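Local structure of putative glycosyltransferase (GalT1) (Streptococcus parasanguinis, 4PHR) at residues P48-N53 against L205-K210; K140-G145 against Q222-G227. The protein binds UDP and probably acts as a glycosyltransferase, this chain being the GT-D-fold portion of a longer protein. All coordinates share one frame; numbering follows the deposited sequence.

Contact 1. Residues P48-N53 against L205-K210; sequences PYQDYN and LGPTAK. With UDP (uridine-5'-diphosphate), chain B.
Gln50 lays the aliphatic part of its side chain against the ring of Pro207, its CG 3.5 Å from Pro207 CG and its CB nearly as close to the same atom. The two side chains cross at a slant. With CG anti to the backbone N (chi1 180°) the Gln50 chain sets out toward the helix, and a bend at chi2 (63°) then turns the amide aside. Gln50 NE2 reaches back to its own loop, donating to Asp51 O in a bond of 2.9 Å and 167° that lies in the plane of both the amide and the carbonyl. This bond fixes the rotation of the amide and directs OE1 at a water; a weak bond from Phe182 N also reaches OE1. Gln50 OE1 and Thr208 OG1 stand 3.8 Å apart, too far for a direct bond, and the water joins them: it donates to Gln50 OE1 and accepts from Thr208 OG1. The water oxygen lies 3.1 Å from UDP O4, on the uracil, to which it donates its other proton, so loop, helix and base share one solvent molecule. Such second-shell recognition is consistent with a pocket that reads the base partly through water. The segment 205-210 also holds the nucleotide directly. Gly206 N donates to UDP O5' at 3.2 Å, and Lys210 NZ meets the phosphate oxygen UDP O2A at 3.0 Å, where its charge would offset that of the diphosphate. Leu205 CD1 lies 3.5 Å from UDP O2, on the uracil. In the fold, the loop between helices 36-42 and 54-64 here meets the N-terminal end of helix 206-218, just after strand 200-204; Leu56 of helix 54-64 touches both Gln50 and Pro207, while Glu38 and Leu41 of helix 36-42 also pack on the proline.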
loop_
_atom_site.group_PDB
_atom_site.type_symbol
_atom_site.label_atom_id
_atom_site.label_comp_id
_atom_site.label_asym_id
_atom_site.label_seq_id
_atom_site.Cartn_x
_atom_site.Cartn_y
_atom_site.Cartn_z
ATOM N N PRO A 48 10.144 -6.144 -7.786
ATOM C CA PRO A 48 9.580 -7.383 -7.256
ATOM C C PRO A 48 8.094 -7.478 -7.581
ATOM O O PRO A 48 7.317 -6.555 -7.340
ATOM C CB PRO A 48 9.807 -7.258 -5.745
ATOM C CG PRO A 48 11.015 -6.374 -5.639
ATOM C CD PRO A 48 10.861 -5.376 -6.756
ATOM N N TYR A 49 7.720 -8.609 -8.149
ATOM C CA TYR A 49 6.331 -8.948 -8.422
ATOM C C TYR A 49 5.677 -8.151 -9.543
ATOM O O TYR A 49 4.496 -8.345 -9.809
ATOM C CB TYR A 49 5.481 -8.888 -7.146
ATOM C CG TYR A 49 6.051 -9.718 -6.023
ATOM C CD1 TYR A 49 5.971 -11.107 -6.053
ATOM C CD2 TYR A 49 6.670 -9.122 -4.936
ATOM C CE1 TYR A 49 6.495 -11.875 -5.035
ATOM C CE2 TYR A 49 7.197 -9.888 -3.904
ATOM C CZ TYR A 49 7.106 -11.263 -3.963
ATOM O OH TYR A 49 7.617 -12.025 -2.944
ATOM N N GLN A 50 6.430 -7.288 -10.228
ATOM C CA GLN A 50 5.885 -6.633 -11.418
ATOM C C GLN A 50 6.959 -6.228 -12.422
ATOM O O GLN A 50 7.783 -5.350 -12.164
ATOM C CB GLN A 50 5.020 -5.418 -11.045
ATOM C CG GLN A 50 4.423 -4.684 -12.249
ATOM C CD GLN A 50 3.456 -5.549 -13.050
ATOM O OE1 GLN A 50 2.459 -6.059 -12.519
ATOM N NE2 GLN A 50 3.750 -5.720 -14.333
ATOM N N ASP A 51 6.933 -6.877 -13.580
ATOM C CA ASP A 51 7.822 -6.526 -14.681
ATOM C C ASP A 51 7.507 -5.124 -15.194
ATOM O O ASP A 51 6.353 -4.683 -15.173
ATOM C CB ASP A 51 7.671 -7.521 -15.837
ATOM C CG ASP A 51 8.070 -8.938 -15.457
ATOM O OD1 ASP A 51 7.718 -9.872 -16.206
ATOM O OD2 ASP A 51 8.743 -9.123 -14.418
ATOM N N TYR A 52 8.527 -4.429 -15.685
ATOM C CA TYR A 52 8.291 -3.154 -16.342
ATOM C C TYR A 52 7.220 -3.278 -17.424
ATOM O O TYR A 52 7.202 -4.228 -18.214
ATOM C CB TYR A 52 9.573 -2.563 -16.938
ATOM C CG TYR A 52 9.313 -1.279 -17.698
ATOM C CD1 TYR A 52 9.064 -0.092 -17.018
ATOM C CD2 TYR A 52 9.260 -1.261 -19.089
ATOM C CE1 TYR A 52 8.800 1.079 -17.692
ATOM C CE2 TYR A 52 8.997 -0.086 -19.777
ATOM C CZ TYR A 52 8.765 1.080 -19.073
ATOM O OH TYR A 52 8.505 2.257 -19.742
ATOM N N ASN A 53 6.333 -2.299 -17.446
ATOM C CA ASN A 53 5.297 -2.213 -18.459
ATOM C C ASN A 53 5.068 -0.737 -18.748
ATOM O O ASN A 53 4.821 0.045 -17.835
ATOM C CB ASN A 53 4.018 -2.893 -17.959
ATOM C CG ASN A 53 2.886 -2.820 -18.960
ATOM O OD1 ASN A 53 2.313 -1.754 -19.189
ATOM N ND2 ASN A 53 2.553 -3.956 -19.560
ATOM N N LEU A 205 -1.979 -4.962 -3.932
ATOM C CA LEU A 205 -1.682 -5.461 -5.269
ATOM C C LEU A 205 -0.556 -4.691 -5.962
ATOM O O LEU A 205 -0.582 -4.494 -7.175
ATOM C CB LEU A 205 -2.956 -5.481 -6.139
ATOM C CG LEU A 205 -2.995 -6.559 -7.229
ATOM C CD1 LEU A 205 -3.181 -7.955 -6.627
ATOM C CD2 LEU A 205 -4.096 -6.263 -8.244
ATOM N N GLY A 206 0.444 -4.281 -5.194
ATOM C CA GLY A 206 1.612 -3.656 -5.784
ATOM C C GLY A 206 1.255 -2.477 -6.672
ATOM O O GLY A 206 0.333 -1.718 -6.353
ATOM N N PRO A 207 1.999 -2.289 -7.782
ATOM C CA PRO A 207 1.749 -1.108 -8.622
ATOM C C PRO A 207 0.374 -1.129 -9.280
ATOM O O PRO A 207 -0.208 -0.064 -9.535
ATOM C CB PRO A 207 2.855 -1.178 -9.685
ATOM C CG PRO A 207 3.334 -2.580 -9.644
ATOM C CD PRO A 207 3.159 -3.067 -8.244
ATOM N N THR A 208 -0.140 -2.322 -9.548
ATOM C CA THR A 208 -1.456 -2.447 -10.150
ATOM C C THR A 208 -2.530 -1.837 -9.245
ATOM O O THR A 208 -3.520 -1.276 -9.727
ATOM C CB THR A 208 -1.772 -3.912 -10.488
ATOM O OG1 THR A 208 -0.762 -4.409 -11.375
ATOM C CG2 THR A 208 -3.135 -4.040 -11.159
ATOM N N ALA A 209 -2.326 -1.944 -7.934
ATOM C CA ALA A 209 -3.264 -1.380 -6.960
ATOM C C ALA A 209 -3.486 0.116 -7.182
ATOM O O ALA A 209 -4.593 0.614 -7.002
ATOM C CB ALA A 209 -2.778 -1.628 -5.531
ATOM N N LYS A 210 -2.441 0.837 -7.570
ATOM C CA LYS A 210 -2.557 2.288 -7.692
ATOM C C LYS A 210 -3.462 2.659 -8.866
ATOM O O LYS A 210 -4.280 3.586 -8.779
ATOM C CB LYS A 210 -1.184 2.939 -7.824
ATOM C CG LYS A 210 -0.306 2.795 -6.561
ATOM C CD LYS A 210 0.434 1.470 -6.549
ATOM C CE LYS A 210 1.409 1.312 -5.377
ATOM N NZ LYS A 210 0.821 0.759 -4.122
HETATM N N1 UDP B . 0.979 -8.087 -5.030
HETATM C C2 UDP B . 0.232 -8.988 -5.749
HETATM N N3 UDP B . 0.361 -9.047 -7.116
HETATM C C4 UDP B . 1.227 -8.207 -7.775
HETATM C C5 UDP B . 1.984 -7.287 -7.050
HETATM C C6 UDP B . 1.942 -7.352 -5.662
HETATM O O2 UDP B . -0.533 -9.764 -5.177
HETATM O O4 UDP B . 1.285 -8.279 -9.007
HETATM C "C1'" UDP B . 0.762 -7.989 -3.579
HETATM C "C2'" UDP B . 1.775 -8.573 -2.631
HETATM O "O2'" UDP B . 1.584 -9.966 -2.496
HETATM C "C3'" UDP B . 1.437 -7.822 -1.362
HETATM C "C4'" UDP B . 1.018 -6.456 -1.878
HETATM O "O4'" UDP B . 0.771 -6.608 -3.279
HETATM O "O3'" UDP B . 0.329 -8.421 -0.727
HETATM C "C5'" UDP B . 2.088 -5.399 -1.631
HETATM O "O5'" UDP B . 1.658 -4.174 -2.210
HETATM P PA UDP B . 2.564 -2.844 -2.171
HETATM O O1A UDP B . 3.781 -3.052 -2.979
HETATM O O2A UDP B . 1.676 -1.733 -2.591
HETATM O O3A UDP B . 2.963 -2.772 -0.602
HETATM P PB UDP B . 3.731 -1.652 0.299
HETATM O O1B UDP B . 5.094 -2.207 0.549
HETATM O O2B UDP B . 2.919 -1.594 1.537
HETATM O O3B UDP B . 3.783 -0.364 -0.463
HETATM O O HOH W 1 1.377 -5.440 -10.131
#

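Contact 2. Residues K140-G145 against Q222-G227; sequences KELWRG and QAIDLG. With UDP (uridine-5'-diphosphate), chain B.
The turn after helix 132-140, which leads into strand 147-153, covers strand 223-225, which lies between strands 200-204 and 30-33, its backbone hydrogen-bonded to both. Two apolar pairs make the contact. Leu142 brings its CD1 to Ile224 CD1, methyl to methyl at 4.2 Å, the two side chains approaching at a slant. Ile224 carries CG1 anti to its carbonyl carbon (chi1 -54°), and the extended chain beyond it delivers CD1 to the leucine. The second pair is closer: Leu226 CD1 sits 3.6 Å from Trp143 CZ3, on the six-membered part of the indole, and again the side chains run obliquely to one another. Trp143 has the less common first torsion, CG lying between the backbone N and the carbonyl carbon (chi1 52°). That setting folds the indole back over its own turn, where Lys140 CA lies 3.5 Å above one face of the Trp143 ring, offset toward the rim, and it carries CZ3 out to the leucine. The indole NE1 donates to Leu164 O, and Phe165 meets the ring edge-to-face; both would hold the indole in its orientation. Leu21 and Ile24 of helix 17-27 touch Leu142, while Leu202 of strand 200-204 touches both Ile224 and Leu226. Two residues beyond the strand, Gly227 CA comes within 3.3 Å of UDP O3A; with its positive phi and no side chain, this glycine lets the backbone come close to the diphosphate. Since only carbon atoms meet across the interface, the turn and the strand are held by fit and by the exclusion of water, with no directional bond between them to fix their register.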
loop_
_atom_site.group_PDB
_atom_site.type_symbol
_atom_site.label_atom_id
_atom_site.label_comp_id
_atom_site.label_asym_id
_atom_site.label_seq_id
_atom_site.Cartn_x
_atom_site.Cartn_y
_atom_site.Cartn_z
ATOM N N LYS A 140 -7.925 0.173 11.829
ATOM C CA LYS A 140 -9.066 -0.737 11.932
ATOM C C LYS A 140 -10.393 0.018 11.885
ATOM O O LYS A 140 -11.399 -0.513 11.418
ATOM C CB LYS A 140 -8.975 -1.576 13.206
ATOM C CG LYS A 140 -7.928 -2.685 13.148
ATOM C CD LYS A 140 -7.730 -3.324 14.521
ATOM C CE LYS A 140 -6.706 -4.445 14.462
ATOM N NZ LYS A 140 -6.494 -5.088 15.791
ATOM N N GLU A 141 -10.392 1.260 12.357
ATOM C CA GLU A 141 -11.608 2.062 12.322
ATOM C C GLU A 141 -12.072 2.345 10.895
ATOM O O GLU A 141 -13.237 2.672 10.670
ATOM C CB GLU A 141 -11.445 3.362 13.120
ATOM C CG GLU A 141 -11.316 3.151 14.625
ATOM C CD GLU A 141 -12.502 2.409 15.229
ATOM O OE1 GLU A 141 -13.635 2.571 14.727
ATOM O OE2 GLU A 141 -12.303 1.656 16.208
ATOM N N LEU A 142 -11.171 2.198 9.924
ATOM C CA LEU A 142 -11.545 2.370 8.526
ATOM C C LEU A 142 -12.567 1.331 8.078
ATOM O O LEU A 142 -13.431 1.621 7.255
ATOM C CB LEU A 142 -10.314 2.319 7.609
ATOM C CG LEU A 142 -9.301 3.457 7.751
ATOM C CD1 LEU A 142 -8.100 3.213 6.854
ATOM C CD2 LEU A 142 -9.951 4.783 7.416
ATOM N N TRP A 143 -12.475 0.120 8.621
ATOM C CA TRP A 143 -13.325 -0.972 8.147
ATOM C C TRP A 143 -14.292 -1.537 9.190
ATOM O O TRP A 143 -15.084 -2.420 8.881
ATOM C CB TRP A 143 -12.495 -2.096 7.517
ATOM C CG TRP A 143 -11.367 -2.606 8.362
ATOM C CD1 TRP A 143 -11.451 -3.461 9.422
ATOM C CD2 TRP A 143 -9.978 -2.313 8.190
ATOM N NE1 TRP A 143 -10.197 -3.707 9.931
ATOM C CE2 TRP A 143 -9.274 -3.020 9.186
ATOM C CE3 TRP A 143 -9.259 -1.521 7.287
ATOM C CZ2 TRP A 143 -7.886 -2.954 9.311
ATOM C CZ3 TRP A 143 -7.880 -1.459 7.405
ATOM C CH2 TRP A 143 -7.206 -2.177 8.411
ATOM N N ARG A 144 -14.265 -1.009 10.412
ATOM C CA ARG A 144 -15.189 -1.488 11.430
ATOM C C ARG A 144 -16.622 -1.282 10.955
ATOM O O ARG A 144 -17.004 -0.174 10.587
ATOM C CB ARG A 144 -14.975 -0.763 12.762
ATOM C CG ARG A 144 -15.961 -1.211 13.844
ATOM C CD ARG A 144 -15.971 -0.286 15.053
ATOM N NE ARG A 144 -14.869 -0.551 15.975
ATOM C CZ ARG A 144 -14.894 -1.482 16.927
ATOM N NH1 ARG A 144 -15.959 -2.258 17.082
ATOM N NH2 ARG A 144 -13.846 -1.642 17.723
ATOM N N GLY A 145 -17.405 -2.358 10.958
ATOM C CA GLY A 145 -18.794 -2.295 10.548
ATOM C C GLY A 145 -19.021 -2.150 9.054
ATOM O O GLY A 145 -20.151 -1.917 8.615
ATOM N N GLN A 222 -14.930 4.572 -3.036
ATOM C CA GLN A 222 -13.825 4.705 -2.097
ATOM C C GLN A 222 -13.017 3.413 -2.094
ATOM O O GLN A 222 -13.529 2.339 -1.759
ATOM C CB GLN A 222 -14.310 5.027 -0.679
ATOM C CG GLN A 222 -13.149 5.302 0.273
ATOM C CD GLN A 222 -13.566 5.487 1.723
ATOM O OE1 GLN A 222 -14.713 5.233 2.096
ATOM N NE2 GLN A 222 -12.622 5.920 2.552
ATOM N N ALA A 223 -11.755 3.529 -2.491
ATOM C CA ALA A 223 -10.861 2.386 -2.550
ATOM C C ALA A 223 -9.541 2.764 -1.896
ATOM O O ALA A 223 -8.998 3.845 -2.151
ATOM C CB ALA A 223 -10.644 1.948 -3.989
ATOM N N ILE A 224 -9.033 1.877 -1.045
ATOM C CA ILE A 224 -7.858 2.171 -0.239
ATOM C C ILE A 224 -6.733 1.184 -0.522
ATOM O O ILE A 224 -6.868 -0.016 -0.309
ATOM C CB ILE A 224 -8.199 2.154 1.271
ATOM C CG1 ILE A 224 -9.374 3.099 1.570
ATOM C CG2 ILE A 224 -6.986 2.522 2.117
ATOM C CD1 ILE A 224 -9.789 3.101 3.031
ATOM N N ASP A 225 -5.623 1.713 -1.003
ATOM C CA ASP A 225 -4.421 0.934 -1.291
ATOM C C ASP A 225 -3.710 0.636 0.034
ATOM O O ASP A 225 -3.136 1.546 0.642
ATOM C CB ASP A 225 -3.549 1.813 -2.198
ATOM C CG ASP A 225 -2.157 1.274 -2.415
ATOM O OD1 ASP A 225 -1.854 0.133 -2.001
ATOM O OD2 ASP A 225 -1.363 2.015 -3.050
ATOM N N LEU A 226 -3.768 -0.620 0.491
ATOM C CA LEU A 226 -3.192 -0.993 1.789
ATOM C C LEU A 226 -1.950 -1.888 1.730
ATOM O O LEU A 226 -1.401 -2.243 2.773
ATOM C CB LEU A 226 -4.242 -1.649 2.690
ATOM C CG LEU A 226 -5.326 -0.732 3.274
ATOM C CD1 LEU A 226 -6.312 -1.534 4.119
ATOM C CD2 LEU A 226 -4.685 0.390 4.085
ATOM N N GLY A 227 -1.523 -2.270 0.529
ATOM C CA GLY A 227 -0.232 -2.914 0.344
ATOM C C GLY A 227 0.094 -4.018 1.335
ATOM O O GLY A 227 -0.644 -4.994 1.453
HETATM N N1 UDP B . 0.979 -8.087 -5.030
HETATM C C2 UDP B . 0.232 -8.988 -5.749
HETATM N N3 UDP B . 0.361 -9.047 -7.116
HETATM C C4 UDP B . 1.227 -8.207 -7.775
HETATM C C5 UDP B . 1.984 -7.287 -7.050
HETATM C C6 UDP B . 1.942 -7.352 -5.662
HETATM O O2 UDP B . -0.533 -9.764 -5.177
HETATM O O4 UDP B . 1.285 -8.279 -9.007
HETATM C "C1'" UDP B . 0.762 -7.989 -3.579
HETATM C "C2'" UDP B . 1.775 -8.573 -2.631
HETATM O "O2'" UDP B . 1.584 -9.966 -2.496
HETATM C "C3'" UDP B . 1.437 -7.822 -1.362
HETATM C "C4'" UDP B . 1.018 -6.456 -1.878
HETATM O "O4'" UDP B . 0.771 -6.608 -3.279
HETATM O "O3'" UDP B . 0.329 -8.421 -0.727
HETATM C "C5'" UDP B . 2.088 -5.399 -1.631
HETATM O "O5'" UDP B . 1.658 -4.174 -2.210
HETATM P PA UDP B . 2.564 -2.844 -2.171
HETATM O O1A UDP B . 3.781 -3.052 -2.979
HETATM O O2A UDP B . 1.676 -1.733 -2.591
HETATM O O3A UDP B . 2.963 -2.772 -0.602
HETATM P PB UDP B . 3.731 -1.652 0.299
HETATM O O1B UDP B . 5.094 -2.207 0.549
HETATM O O2B UDP B . 2.919 -1.594 1.537
HETATM O O3B UDP B . 3.783 -0.364 -0.463
#

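Contacts 1 and 2 have centres about 20 Å apart, on opposite sides of the centre of the chain, yet both reach UDP. Contact 1 touches the base, the ribose and the phosphate, whereas contact 2 comes to the diphosphate through the end of segment 222-227. Helix 206-218 and strand 223-225 follow each other in the chain, and the two contacts meet in a salt bridge between Lys210 NZ and Asp225 OD2 of 2.7 Å. Asp225 may thus serve as a second-shell residue that steadies the lysine for the phosphate. Ala209 CB also packs against Asp225 OD1 at 4.1 Å, so helix 206-218 and strand 223-225 touch beside the nucleotide.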